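Neuraminidase (Influenza A virus, PDB 4GDI) is a tetrameric six-bladed beta-propeller of the influenza neuraminidase family that may cleave terminal sialic acid, though its putative active site has diverged. Local coordinates at residues 97-111 / 115-129. Numbering follows the deposited sequence.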
ATOM      1  N   LEU A  97     -18.892   1.481   5.497  1.00 23.35           N
ATOM      2  CA  LEU A  97     -20.049   1.944   6.270  1.00 26.39           C
ATOM      3  C   LEU A  97     -20.502   0.814   7.190  1.00 25.08           C
ATOM      4  O   LEU A  97     -20.207  -0.349   6.924  1.00 28.22           O
ATOM      5  CB  LEU A  97     -21.222   2.309   5.342  1.00 19.82           C
ATOM      6  CG  LEU A  97     -21.237   3.654   4.602  1.00 24.35           C
ATOM      7  CD1 LEU A  97     -22.352   3.642   3.607  1.00 32.89           C
ATOM      8  CD2 LEU A  97     -21.410   4.845   5.549  1.00 27.81           C
ATOM      9  N   PRO A  98     -21.235   1.144   8.264  1.00 26.72           N
ATOM     10  CA  PRO A  98     -21.930   0.093   9.012  1.00 22.08           C
ATOM     11  C   PRO A  98     -23.083  -0.449   8.174  1.00 23.33           C
ATOM     12  O   PRO A  98     -23.714   0.326   7.449  1.00 23.98           O
ATOM     13  CB  PRO A  98     -22.477   0.826  10.244  1.00 24.25           C
ATOM     14  CG  PRO A  98     -22.528   2.252   9.853  1.00 29.12           C
ATOM     15  CD  PRO A  98     -21.437   2.480   8.858  1.00 28.66           C
ATOM     16  N   GLY A  99     -23.343  -1.746   8.253  1.00 24.49           N
ATOM     17  CA  GLY A  99     -24.429  -2.345   7.492  1.00 28.56           C
ATOM     18  C   GLY A  99     -24.564  -3.843   7.685  1.00 29.52           C
ATOM     19  O   GLY A  99     -23.562  -4.532   7.901  1.00 22.79           O
ATOM     20  N   ARG A 100     -25.808  -4.328   7.609  1.00 26.74           N
ATOM     21  CA  ARG A 100     -26.120  -5.757   7.725  1.00 30.29           C
ATOM     22  C   ARG A 100     -26.332  -6.377   6.340  1.00 29.91           C
ATOM     23  O   ARG A 100     -26.108  -7.572   6.134  1.00 24.30           O
ATOM     24  CB  ARG A 100     -27.392  -5.965   8.551  1.00 27.20           C
ATOM     25  CG  ARG A 100     -27.402  -5.233   9.887  1.00 42.50           C
ATOM     26  CD  ARG A 100     -28.740  -5.418  10.599  1.00 47.91           C
ATOM     27  NE  ARG A 100     -28.841  -6.722  11.242  1.00 69.99           N
ATOM     28  CZ  ARG A 100     -28.514  -6.964  12.508  1.00 89.74           C
ATOM     29  NH1 ARG A 100     -28.065  -5.989  13.292  1.00 86.33           N
ATOM     30  NH2 ARG A 100     -28.642  -8.191  12.996  1.00 98.80           N
ATOM     31  N   SER A 101     -26.811  -5.558   5.406  1.00 24.00           N
ATOM     32  CA  SER A 101     -26.853  -5.939   4.010  1.00 24.90           C
ATOM     33  C   SER A 101     -26.462  -4.730   3.170  1.00 25.30           C
ATOM     34  O   SER A 101     -26.461  -3.592   3.651  1.00 23.72           O
ATOM     35  CB  SER A 101     -28.231  -6.463   3.612  1.00 20.14           C
ATOM     36  OG  SER A 101     -29.253  -5.471   3.702  1.00 21.98           O
ATOM     37  N   SER A 102     -26.127  -4.970   1.915  1.00 21.40           N
ATOM     38  CA  SER A 102     -25.606  -3.880   1.093  1.00 20.71           C
ATOM     39  C   SER A 102     -25.748  -4.079  -0.405  1.00 22.80           C
ATOM     40  O   SER A 102     -26.096  -5.150  -0.890  1.00 22.81           O
ATOM     41  CB  SER A 102     -24.130  -3.652   1.418  1.00 19.02           C
ATOM     42  OG  SER A 102     -23.317  -4.582   0.733  1.00 22.28           O
ATOM     43  N   SER A 103     -25.470  -3.006  -1.129  1.00 26.50           N
ATOM     44  CA  SER A 103     -25.302  -3.071  -2.562  1.00 25.32           C
ATOM     45  C   SER A 103     -24.387  -1.924  -2.944  1.00 31.50           C
ATOM     46  O   SER A 103     -24.385  -0.885  -2.286  1.00 23.79           O
ATOM     47  CB  SER A 103     -26.644  -2.927  -3.270  1.00 23.57           C
ATOM     48  OG  SER A 103     -26.491  -3.092  -4.672  1.00 23.05           O
ATOM     49  N   ALA A 104     -23.606  -2.106  -3.995  1.00 20.33           N
ATOM     50  CA  ALA A 104     -22.704  -1.069  -4.439  1.00 15.99           C
ATOM     51  C   ALA A 104     -22.532  -1.124  -5.948  1.00 19.70           C
ATOM     52  O   ALA A 104     -22.673  -2.167  -6.574  1.00 25.16           O
ATOM     53  CB  ALA A 104     -21.337  -1.221  -3.750  1.00 24.18           C
ATOM     54  N   CYS A 105     -22.240   0.019  -6.540  1.00 19.31           N
ATOM     55  CA  CYS A 105     -22.042   0.063  -7.978  1.00 23.82           C
ATOM     56  C   CYS A 105     -21.385   1.388  -8.342  1.00 24.65           C
ATOM     57  O   CYS A 105     -21.711   2.430  -7.753  1.00 20.33           O
ATOM     58  CB  CYS A 105     -23.374  -0.120  -8.736  1.00 24.12           C
ATOM     59  SG  CYS A 105     -24.809   0.863  -8.137  1.00 24.79           S
ATOM     60  N   PHE A 106     -20.468   1.315  -9.309  1.00 25.07           N
ATOM     61  CA  PHE A 106     -19.722   2.468  -9.818  1.00 22.47           C
ATOM     62  C   PHE A 106     -20.366   2.970 -11.099  1.00 17.98           C
ATOM     63  O   PHE A 106     -20.582   2.199 -12.035  1.00 19.62           O
ATOM     64  CB  PHE A 106     -18.277   2.044 -10.099  1.00 22.68           C
ATOM     65  CG  PHE A 106     -17.333   3.193 -10.325  1.00 27.48           C
ATOM     66  CD1 PHE A 106     -16.887   3.957  -9.255  1.00 25.49           C
ATOM     67  CD2 PHE A 106     -16.875   3.491 -11.603  1.00 28.85           C
ATOM     68  CE1 PHE A 106     -15.999   5.013  -9.455  1.00 31.65           C
ATOM     69  CE2 PHE A 106     -15.994   4.552 -11.820  1.00 28.28           C
ATOM     70  CZ  PHE A 106     -15.560   5.316 -10.742  1.00 30.13           C
ATOM     71  N   ASP A 107     -20.660   4.265 -11.165  1.00 22.72           N
ATOM     72  CA  ASP A 107     -21.397   4.799 -12.310  1.00 25.00           C
ATOM     73  C   ASP A 107     -20.509   5.398 -13.401  1.00 29.03           C
ATOM     74  O   ASP A 107     -21.018   5.913 -14.403  1.00 25.16           O
ATOM     75  CB  ASP A 107     -22.444   5.825 -11.860  1.00 26.59           C
ATOM     76  CG  ASP A 107     -21.832   7.120 -11.309  1.00 30.56           C
ATOM     77  OD1 ASP A 107     -20.593   7.299 -11.357  1.00 24.81           O
ATOM     78  OD2 ASP A 107     -22.619   7.971 -10.834  1.00 27.26           O
ATOM     79  N   GLY A 108     -19.196   5.316 -13.211  1.00 29.84           N
ATOM     80  CA  GLY A 108     -18.245   5.907 -14.139  1.00 30.91           C
ATOM     81  C   GLY A 108     -17.502   7.064 -13.490  1.00 32.95           C
ATOM     82  O   GLY A 108     -16.345   7.314 -13.804  1.00 31.49           O
ATOM     83  N   LEU A 109     -18.175   7.757 -12.575  1.00 30.82           N
ATOM     84  CA  LEU A 109     -17.567   8.833 -11.796  1.00 28.72           C
ATOM     85  C   LEU A 109     -17.320   8.471 -10.343  1.00 41.96           C
ATOM     86  O   LEU A 109     -16.218   8.674  -9.817  1.00 30.32           O
ATOM     87  CB  LEU A 109     -18.460  10.073 -11.836  1.00 24.90           C
ATOM     88  CG  LEU A 109     -18.281  10.954 -13.076  1.00 35.05           C
ATOM     89  CD1 LEU A 109     -18.175  10.101 -14.333  1.00 34.75           C
ATOM     90  CD2 LEU A 109     -19.423  11.937 -13.187  1.00 34.26           C
ATOM     91  N   LYS A 110     -18.353   7.959  -9.682  1.00 31.79           N
ATOM     92  CA  LYS A 110     -18.263   7.680  -8.262  1.00 25.45           C
ATOM     93  C   LYS A 110     -18.958   6.364  -7.869  1.00 28.92           C
ATOM     94  O   LYS A 110     -19.787   5.851  -8.605  1.00 24.35           O
ATOM     95  CB  LYS A 110     -18.877   8.828  -7.475  1.00 23.97           C
ATOM     96  CG  LYS A 110     -18.201  10.169  -7.690  1.00 40.40           C
ATOM     97  CD  LYS A 110     -16.843  10.229  -7.023  1.00 56.87           C
ATOM     98  CE  LYS A 110     -16.262  11.638  -7.076  1.00 74.55           C
ATOM     99  NZ  LYS A 110     -14.988  11.744  -6.308  1.00 75.36           N
ATOM    100  N   TRP A 111     -18.600   5.835  -6.702  1.00 26.11           N
ATOM    101  CA  TRP A 111     -19.312   4.711  -6.116  1.00 25.32           C
ATOM    102  C   TRP A 111     -20.587   5.164  -5.436  1.00 26.67           C
ATOM    103  O   TRP A 111     -20.567   6.097  -4.633  1.00 29.71           O
ATOM    104  CB  TRP A 111     -18.455   4.013  -5.062  1.00 23.56           C
ATOM    105  CG  TRP A 111     -17.370   3.179  -5.635  1.00 35.56           C
ATOM    106  CD1 TRP A 111     -16.059   3.523  -5.761  1.00 33.94           C
ATOM    107  CD2 TRP A 111     -17.492   1.850  -6.162  1.00 24.16           C
ATOM    108  NE1 TRP A 111     -15.357   2.495  -6.338  1.00 26.27           N
ATOM    109  CE2 TRP A 111     -16.208   1.454  -6.587  1.00 20.95           C
ATOM    110  CE3 TRP A 111     -18.563   0.957  -6.312  1.00 20.65           C
ATOM    111  CZ2 TRP A 111     -15.958   0.201  -7.159  1.00 17.66           C
ATOM    112  CZ3 TRP A 111     -18.321  -0.283  -6.887  1.00 19.40           C
ATOM    113  CH2 TRP A 111     -17.024  -0.648  -7.313  1.00 22.85           C
ATOM    114  N   VAL A 115     -26.447   0.674   2.324  1.00 19.39           N
ATOM    115  CA  VAL A 115     -26.411  -0.269   3.446  1.00 21.55           C
ATOM    116  C   VAL A 115     -27.709  -0.211   4.232  1.00 24.75           C
ATOM    117  O   VAL A 115     -28.364   0.842   4.308  1.00 25.53           O
ATOM    118  CB  VAL A 115     -25.260   0.018   4.433  1.00 28.35           C
ATOM    119  CG1 VAL A 115     -23.902  -0.329   3.823  1.00 21.32           C
ATOM    120  CG2 VAL A 115     -25.299   1.461   4.883  1.00 23.22           C
ATOM    121  N   ALA A 116     -28.059  -1.335   4.852  1.00 23.75           N
ATOM    122  CA  ALA A 116     -29.230  -1.384   5.712  1.00 30.29           C
ATOM    123  C   ALA A 116     -28.782  -1.616   7.145  1.00 27.24           C
ATOM    124  O   ALA A 116     -27.876  -2.412   7.390  1.00 29.97           O
ATOM    125  CB  ALA A 116     -30.174  -2.473   5.255  1.00 26.67           C
ATOM    126  N   ASN A 117     -29.383  -0.876   8.080  1.00 29.25           N
ATOM    127  CA  ASN A 117     -29.088  -1.029   9.506  1.00 29.95           C
ATOM    128  C   ASN A 117     -30.371  -0.998  10.335  1.00 32.37           C
ATOM    129  O   ASN A 117     -31.414  -0.526   9.874  1.00 35.98           O
ATOM    130  CB  ASN A 117     -28.163   0.085  10.005  1.00 28.26           C
ATOM    131  CG  ASN A 117     -26.729  -0.079   9.527  1.00 22.85           C
ATOM    132  OD1 ASN A 117     -25.941  -0.830  10.105  1.00 32.40           O
ATOM    133  ND2 ASN A 117     -26.389   0.635   8.471  1.00 24.70           N
ATOM    134  N   GLY A 118     -30.282  -1.491  11.567  1.00 35.29           N
ATOM    135  CA  GLY A 118     -31.410  -1.477  12.482  1.00 33.64           C
ATOM    136  C   GLY A 118     -32.250  -2.728  12.330  1.00 35.69           C
ATOM    137  O   GLY A 118     -32.081  -3.497  11.387  1.00 40.37           O
ATOM    138  N   ARG A 119     -33.160  -2.941  13.270  1.00 42.61           N
ATOM    139  CA  ARG A 119     -33.922  -4.175  13.300  1.00 47.94           C
ATOM    140  C   ARG A 119     -35.399  -3.881  13.092  1.00 44.58           C
ATOM    141  O   ARG A 119     -35.925  -2.886  13.596  1.00 38.44           O
ATOM    142  CB  ARG A 119     -33.697  -4.909  14.629  1.00 58.79           C
ATOM    143  CG  ARG A 119     -32.220  -5.142  14.971  1.00 73.76           C
ATOM    144  CD  ARG A 119     -32.053  -5.625  16.415  1.00 94.62           C
ATOM    145  NE  ARG A 119     -30.839  -5.106  17.054  1.00103.48           N
ATOM    146  CZ  ARG A 119     -29.672  -5.749  17.122  1.00100.17           C
ATOM    147  NH1 ARG A 119     -29.525  -6.957  16.589  1.00 91.99           N
ATOM    148  NH2 ARG A 119     -28.639  -5.178  17.731  1.00100.19           N
ATOM    149  N   ASP A 120     -36.055  -4.751  12.328  1.00 38.82           N
ATOM    150  CA  ASP A 120     -37.496  -4.694  12.163  1.00 36.37           C
ATOM    151  C   ASP A 120     -37.950  -3.282  11.823  1.00 43.04           C
ATOM    152  O   ASP A 120     -37.549  -2.723  10.807  1.00 40.02           O
ATOM    153  CB  ASP A 120     -38.177  -5.181  13.450  1.00 53.47           C
ATOM    154  CG  ASP A 120     -37.457  -6.360  14.084  1.00 72.72           C
ATOM    155  OD1 ASP A 120     -37.109  -7.315  13.353  1.00 82.79           O
ATOM    156  OD2 ASP A 120     -37.223  -6.322  15.315  1.00 66.83           O
ATOM    157  N   ARG A 121     -38.777  -2.703  12.684  1.00 35.05           N
ATOM    158  CA  ARG A 121     -39.398  -1.416  12.433  1.00 42.05           C
ATOM    159  C   ARG A 121     -38.380  -0.285  12.436  1.00 34.40           C
ATOM    160  O   ARG A 121     -38.657   0.802  11.925  1.00 30.04           O
ATOM    161  CB  ARG A 121     -40.452  -1.161  13.516  1.00 61.29           C
ATOM    162  CG  ARG A 121     -41.649  -0.338  13.087  1.00 76.71           C
ATOM    163  CD  ARG A 121     -42.905  -0.807  13.822  1.00 82.13           C
ATOM    164  NE  ARG A 121     -43.465  -2.016  13.218  1.00 86.64           N
ATOM    165  CZ  ARG A 121     -44.387  -2.023  12.257  1.00 93.52           C
ATOM    166  NH1 ARG A 121     -44.875  -0.883  11.776  1.00 88.22           N
ATOM    167  NH2 ARG A 121     -44.830  -3.178  11.771  1.00 92.81           N
ATOM    168  N   ASN A 122     -37.212  -0.534  13.024  1.00 30.48           N
ATOM    169  CA  ASN A 122     -36.175   0.492  13.111  1.00 37.90           C
ATOM    170  C   ASN A 122     -35.239   0.494  11.900  1.00 41.56           C
ATOM    171  O   ASN A 122     -34.395   1.380  11.755  1.00 40.25           O
ATOM    172  CB  ASN A 122     -35.344   0.308  14.385  1.00 36.18           C
ATOM    173  CG  ASN A 122     -36.102   0.703  15.652  1.00 51.38           C
ATOM    174  OD1 ASN A 122     -37.179   1.297  15.593  1.00 44.53           O
ATOM    175  ND2 ASN A 122     -35.524   0.384  16.804  1.00 58.33           N
ATOM    176  N   SER A 123     -35.382  -0.498  11.032  1.00 38.81           N
ATOM    177  CA  SER A 123     -34.477  -0.623   9.901  1.00 28.96           C
ATOM    178  C   SER A 123     -34.542   0.596   8.959  1.00 32.89           C
ATOM    179  O   SER A 123     -35.617   1.113   8.639  1.00 31.91           O
ATOM    180  CB  SER A 123     -34.764  -1.920   9.130  1.00 35.44           C
ATOM    181  OG  SER A 123     -33.988  -1.992   7.939  1.00 35.54           O
ATOM    182  N   PHE A 124     -33.379   1.051   8.513  1.00 28.06           N
ATOM    183  CA  PHE A 124     -33.323   2.130   7.544  1.00 24.26           C
ATOM    184  C   PHE A 124     -32.168   1.899   6.574  1.00 24.10           C
ATOM    185  O   PHE A 124     -31.212   1.191   6.874  1.00 29.34           O
ATOM    186  CB  PHE A 124     -33.166   3.488   8.248  1.00 27.88           C
ATOM    187  CG  PHE A 124     -31.833   3.668   8.911  1.00 29.23           C
ATOM    188  CD1 PHE A 124     -31.563   3.069  10.123  1.00 34.87           C
ATOM    189  CD2 PHE A 124     -30.844   4.439   8.314  1.00 26.81           C
ATOM    190  CE1 PHE A 124     -30.331   3.221  10.726  1.00 31.20           C
ATOM    191  CE2 PHE A 124     -29.615   4.588   8.908  1.00 35.23           C
ATOM    192  CZ  PHE A 124     -29.358   3.983  10.118  1.00 34.13           C
ATOM    193  N   ILE A 125     -32.273   2.504   5.400  1.00 27.78           N
ATOM    194  CA  ILE A 125     -31.210   2.441   4.424  1.00 30.36           C
ATOM    195  C   ILE A 125     -30.577   3.819   4.292  1.00 32.87           C
ATOM    196  O   ILE A 125     -31.280   4.841   4.355  1.00 26.19           O
ATOM    197  CB  ILE A 125     -31.745   1.906   3.064  1.00 30.92           C
ATOM    198  CG1 ILE A 125     -31.875   0.383   3.144  1.00 28.15           C
ATOM    199  CG2 ILE A 125     -30.822   2.311   1.907  1.00 33.77           C
ATOM    200  CD1 ILE A 125     -32.647  -0.258   1.979  1.00 33.15           C
ATOM    201  N   MET A 126     -29.250   3.854   4.169  1.00 25.23           N
ATOM    202  CA  MET A 126     -28.578   5.083   3.774  1.00 30.68           C
ATOM    203  C   MET A 126     -27.731   4.847   2.531  1.00 25.17           C
ATOM    204  O   MET A 126     -27.245   3.733   2.271  1.00 22.19           O
ATOM    205  CB  MET A 126     -27.751   5.700   4.914  1.00 39.49           C
ATOM    206  CG  MET A 126     -26.710   4.819   5.531  1.00 43.48           C
ATOM    207  SD  MET A 126     -25.825   5.614   6.920  1.00 42.35           S
ATOM    208  CE  MET A 126     -25.211   4.124   7.690  1.00 41.41           C
ATOM    209  N   ILE A 127     -27.592   5.912   1.752  1.00 25.01           N
ATOM    210  CA  ILE A 127     -26.914   5.866   0.475  1.00 27.80           C
ATOM    211  C   ILE A 127     -25.781   6.861   0.525  1.00 29.82           C
ATOM    212  O   ILE A 127     -25.948   7.996   0.989  1.00 26.16           O
ATOM    213  CB  ILE A 127     -27.874   6.239  -0.669  1.00 30.69           C
ATOM    214  CG1 ILE A 127     -29.147   5.397  -0.553  1.00 24.78           C
ATOM    215  CG2 ILE A 127     -27.192   6.063  -2.021  1.00 28.69           C
ATOM    216  CD1 ILE A 127     -30.187   5.700  -1.604  1.00 27.28           C
ATOM    217  N   LYS A 128     -24.622   6.418   0.061  1.00 26.35           N
ATOM    218  CA  LYS A 128     -23.443   7.266  -0.045  1.00 28.78           C
ATOM    219  C   LYS A 128     -23.038   7.368  -1.512  1.00 35.90           C
ATOM    220  O   LYS A 128     -23.007   6.358  -2.230  1.00 30.48           O
ATOM    221  CB  LYS A 128     -22.319   6.646   0.787  1.00 34.17           C
ATOM    222  CG  LYS A 128     -21.182   7.571   1.158  1.00 38.08           C
ATOM    223  CD  LYS A 128     -20.276   6.866   2.162  1.00 38.26           C
ATOM    224  CE  LYS A 128     -18.923   7.554   2.317  1.00 53.19           C
ATOM    225  NZ  LYS A 128     -17.920   6.671   2.989  1.00 66.76           N
ATOM    226  N   TYR A 129     -22.760   8.583  -1.971  1.00 22.00           N
ATOM    227  CA  TYR A 129     -22.225   8.779  -3.312  1.00 19.34           C
ATOM    228  C   TYR A 129     -20.868   9.452  -3.126  1.00 34.56           C
ATOM    229  O   TYR A 129     -20.785  10.538  -2.570  1.00 30.12           O
ATOM    230  CB  TYR A 129     -23.167   9.645  -4.152  1.00 21.51           C
ATOM    231  CG  TYR A 129     -22.774   9.732  -5.597  1.00 28.26           C
ATOM    232  CD1 TYR A 129     -22.914   8.640  -6.435  1.00 23.55           C
ATOM    233  CD2 TYR A 129     -22.261  10.907  -6.133  1.00 34.00           C
ATOM    234  CE1 TYR A 129     -22.559   8.709  -7.759  1.00 28.64           C
ATOM    235  CE2 TYR A 129     -21.904  10.986  -7.460  1.00 29.86           C
ATOM    236  CZ  TYR A 129     -22.050   9.888  -8.266  1.00 31.29           C
ATOM    237  OH  TYR A 129     -21.686   9.952  -9.588  1.00 25.62           O
TER
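Val115 presses its CG2 branch against the carbonyl oxygen of Pro98 and the CD1 methyl of Leu97, 3.9 Å from the latter, while CG1 lies by Ser102 CB. Val115 and Ser102 form a non-hydrogen-bonded antiparallel pair between strands 101-106 and 111-117, the first two of a four-stranded propeller blade. One residue on, the backbone of Ala116 is gripped at both ends: its O accepts Arg100 N at 2.8 Å, and its N donates to Ser101 O. The Ala116 methyl rests on Ser101 OG, whose hydrogen bond goes to Leu147 N.

Asn117 returns to the end of strand 94-98. A chi1 of -73° turns its amide back toward Gly99, and ND2 reaches Pro98 O at 2.9 Å in a nearly linear bond; the acceptor lies in the amide plane, but the donor stands above the carbonyl plane of Pro98. Farther along, poorly ordered Arg119 brings its like charge to Arg100, NH1 to NH1 3.7 Å; Arg100 has a long, weak ion pair to Glu77, Arg119 one to the Ser373 carboxylate of a neighbouring subunit. On the neighbouring strand, the Met126 methyl CE meets Pro98 CG at 3.9 Å, and the extended chain of Lys128 lays its CD across both methyls of Leu97.

At the end of strand 124-129, Tyr129 reaches the 107-110 turn. Its hydroxyl donates to the syn lone pair of Asp107 OD2 at 2.5 Å, and Lys110 CB sits over one ring face in a CH-pi contact. Asp107 OD1 accepts from opposite faces: Leu109 N closes an Asx turn, Lys110 N extends it to an Asx motif. Three donors thus hold this buried carboxylate and would probably stabilise its negative charge, tying the hairpin turn to the third strand, whereas the other end joins the blade to strand 94-98 of the preceding sheet through apolar contacts and the Asn117 amide's hydrogen bond.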